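Local coordinates for glucosidase (Croceicoccus marinus, PDB 5Z3K), which probably hydrolyses O-glycosidic bonds, as a beta-glucosidase of glycoside hydrolase family 39, at residues G230-D235 against P410-D415. Sequence-based numbering, arbitrary orientation.
Sequences GDNSRD and PPRRVD
With CG of Asp-235 anti to its own backbone N and the Arg-413 chain folded at chi3 (-59°), carboxylate and guanidinium meet edge to edge, nearly coplanar, their planes 23° apart. The grip is side-on: NE of Arg-413 gives an almost straight bond (173°) to OD2 of Asp-235 at 2.8 Å, and its NH2 reaches OD1 of the same aspartate at 2.9 Å, each oxygen using its syn lone pair. A water donates to OD2 of Asp-235 at 2.6 Å and accepts from the backbone N of Arg-413, while OD1 also caps the backbone N of Met-237. Segment 230-235 is the loop from strand 223-229, the sixth of the (beta/alpha)8 TIM barrel, to helix 238-252; segment 410-415 belongs to the long loop between strands 405-408 and 423-429. Ser-233 forms an ST turn, its OG accepting from the backbone N of Asp-235. Replacing Arg-413 by a leucine would probably leave the buried Asp-235 carboxylate without its counter-charge and the carbonyl of Asp-354 without the NH1 donor. Arg-412, extended from CG to NE, sends NH2 to the backbone O of Asn-232 at 2.8 Å, somewhat tilted from the carbonyl plane; its NE adds a weak bond to the same oxygen. The Asn-232 side chain crosses that of Arg-412 at about a right angle without bonding to it, ND2 and NH2 both being donors; its OD1 accepts from NE of Arg-387.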
loop_
_atom_site.group_PDB
_atom_site.type_symbol
_atom_site.label_atom_id
_atom_site.label_comp_id
_atom_site.label_asym_id
_atom_site.label_seq_id
_atom_site.Cartn_x
_atom_site.Cartn_y
_atom_site.Cartn_z
ATOM N N GLY A 230 -0.771 11.719 -4.665
ATOM C CA GLY A 230 -1.188 13.048 -4.242
ATOM C C GLY A 230 -0.429 14.208 -4.866
ATOM O O GLY A 230 -0.415 15.301 -4.295
ATOM N N ASP A 231 0.213 13.998 -6.026
ATOM C CA ASP A 231 1.125 15.014 -6.556
ATOM C C ASP A 231 0.436 16.354 -6.748
ATOM O O ASP A 231 1.006 17.401 -6.431
ATOM C CB ASP A 231 1.722 14.568 -7.891
ATOM C CG ASP A 231 2.647 13.403 -7.746
ATOM O OD1 ASP A 231 2.132 12.275 -7.724
ATOM O OD2 ASP A 231 3.876 13.609 -7.658
ATOM N N ASN A 232 -0.771 16.348 -7.297
ATOM C CA ASN A 232 -1.427 17.589 -7.681
ATOM C C ASN A 232 -2.461 18.057 -6.662
ATOM O O ASN A 232 -3.201 19.008 -6.939
ATOM C CB ASN A 232 -2.067 17.430 -9.063
ATOM C CG ASN A 232 -2.498 18.758 -9.661
ATOM O OD1 ASN A 232 -3.659 18.934 -10.025
ATOM N ND2 ASN A 232 -1.571 19.711 -9.723
ATOM N N SER A 233 -2.522 17.424 -5.487
ATOM C CA SER A 233 -3.460 17.834 -4.441
ATOM C C SER A 233 -2.774 17.983 -3.086
ATOM O O SER A 233 -3.169 18.817 -2.257
ATOM C CB SER A 233 -4.610 16.821 -4.323
ATOM O OG SER A 233 -4.226 15.700 -3.531
ATOM N N ARG A 234 -1.738 17.173 -2.858
ATOM C CA ARG A 234 -1.139 16.981 -1.533
ATOM C C ARG A 234 -2.202 16.774 -0.457
ATOM O O ARG A 234 -2.007 17.181 0.688
ATOM C CB ARG A 234 -0.223 18.148 -1.134
ATOM C CG ARG A 234 0.831 18.536 -2.150
ATOM C CD ARG A 234 1.608 17.361 -2.664
ATOM N NE ARG A 234 3.034 17.570 -2.466
ATOM C CZ ARG A 234 3.923 17.671 -3.446
ATOM N NH1 ARG A 234 3.544 17.569 -4.709
ATOM N NH2 ARG A 234 5.195 17.855 -3.153
ATOM N N ASP A 235 -3.328 16.146 -0.814
ATOM C CA ASP A 235 -4.474 16.013 0.088
ATOM C C ASP A 235 -4.599 14.555 0.512
ATOM O O ASP A 235 -4.910 13.698 -0.334
ATOM C CB ASP A 235 -5.762 16.489 -0.604
ATOM C CG ASP A 235 -6.971 16.549 0.335
ATOM O OD1 ASP A 235 -6.874 16.046 1.475
ATOM O OD2 ASP A 235 -8.025 17.123 -0.073
ATOM N N PRO A 410 -9.986 14.697 -8.782
ATOM C CA PRO A 410 -11.176 15.220 -8.119
ATOM C C PRO A 410 -11.043 16.714 -7.883
ATOM O O PRO A 410 -9.928 17.255 -7.881
ATOM C CB PRO A 410 -11.224 14.440 -6.793
ATOM C CG PRO A 410 -9.845 13.939 -6.572
ATOM C CD PRO A 410 -9.221 13.767 -7.924
ATOM N N PRO A 411 -12.156 17.424 -7.719
ATOM C CA PRO A 411 -12.066 18.834 -7.330
ATOM C C PRO A 411 -11.332 18.975 -6.008
ATOM O O PRO A 411 -11.542 18.198 -5.070
ATOM C CB PRO A 411 -13.529 19.269 -7.207
ATOM C CG PRO A 411 -14.305 17.999 -7.077
ATOM C CD PRO A 411 -13.549 16.974 -7.856
ATOM N N ARG A 412 -10.460 19.969 -5.938
ATOM C CA ARG A 412 -9.717 20.190 -4.709
ATOM C C ARG A 412 -10.654 20.603 -3.579
ATOM O O ARG A 412 -11.658 21.292 -3.792
ATOM C CB ARG A 412 -8.655 21.252 -4.924
ATOM C CG ARG A 412 -7.512 20.782 -5.776
ATOM C CD ARG A 412 -6.560 21.905 -5.987
ATOM N NE ARG A 412 -5.348 21.440 -6.632
ATOM C CZ ARG A 412 -4.435 22.249 -7.145
ATOM N NH1 ARG A 412 -4.608 23.568 -7.078
ATOM N NH2 ARG A 412 -3.357 21.738 -7.721
ATOM N N ARG A 413 -10.320 20.160 -2.363
ATOM C CA ARG A 413 -11.088 20.484 -1.156
ATOM C C ARG A 413 -10.643 21.857 -0.665
ATOM O O ARG A 413 -9.809 21.993 0.236
ATOM C CB ARG A 413 -10.880 19.418 -0.086
ATOM C CG ARG A 413 -11.403 18.049 -0.450
ATOM C CD ARG A 413 -11.564 17.193 0.797
ATOM N NE ARG A 413 -10.294 17.047 1.507
ATOM C CZ ARG A 413 -10.182 16.959 2.826
ATOM N NH1 ARG A 413 -11.267 16.997 3.596
ATOM N NH2 ARG A 413 -8.981 16.818 3.373
ATOM N N VAL A 414 -11.214 22.899 -1.274
ATOM C CA VAL A 414 -10.706 24.248 -1.044
ATOM C C VAL A 414 -10.940 24.712 0.385
ATOM O O VAL A 414 -10.274 25.647 0.844
ATOM C CB VAL A 414 -11.335 25.248 -2.033
ATOM C CG1 VAL A 414 -10.941 24.908 -3.469
ATOM C CG2 VAL A 414 -12.836 25.273 -1.868
ATOM N N ASP A 415 -11.861 24.081 1.108
ATOM C CA ASP A 415 -12.158 24.449 2.490
ATOM C C ASP A 415 -11.381 23.619 3.509
ATOM O O ASP A 415 -11.623 23.744 4.718
ATOM C CB ASP A 415 -13.661 24.323 2.752
ATOM C CG ASP A 415 -14.482 25.262 1.880
ATOM O OD1 ASP A 415 -14.052 26.423 1.700
ATOM O OD2 ASP A 415 -15.541 24.839 1.368
HETATM O O HOH W 1 -7.971 18.685 -2.176
#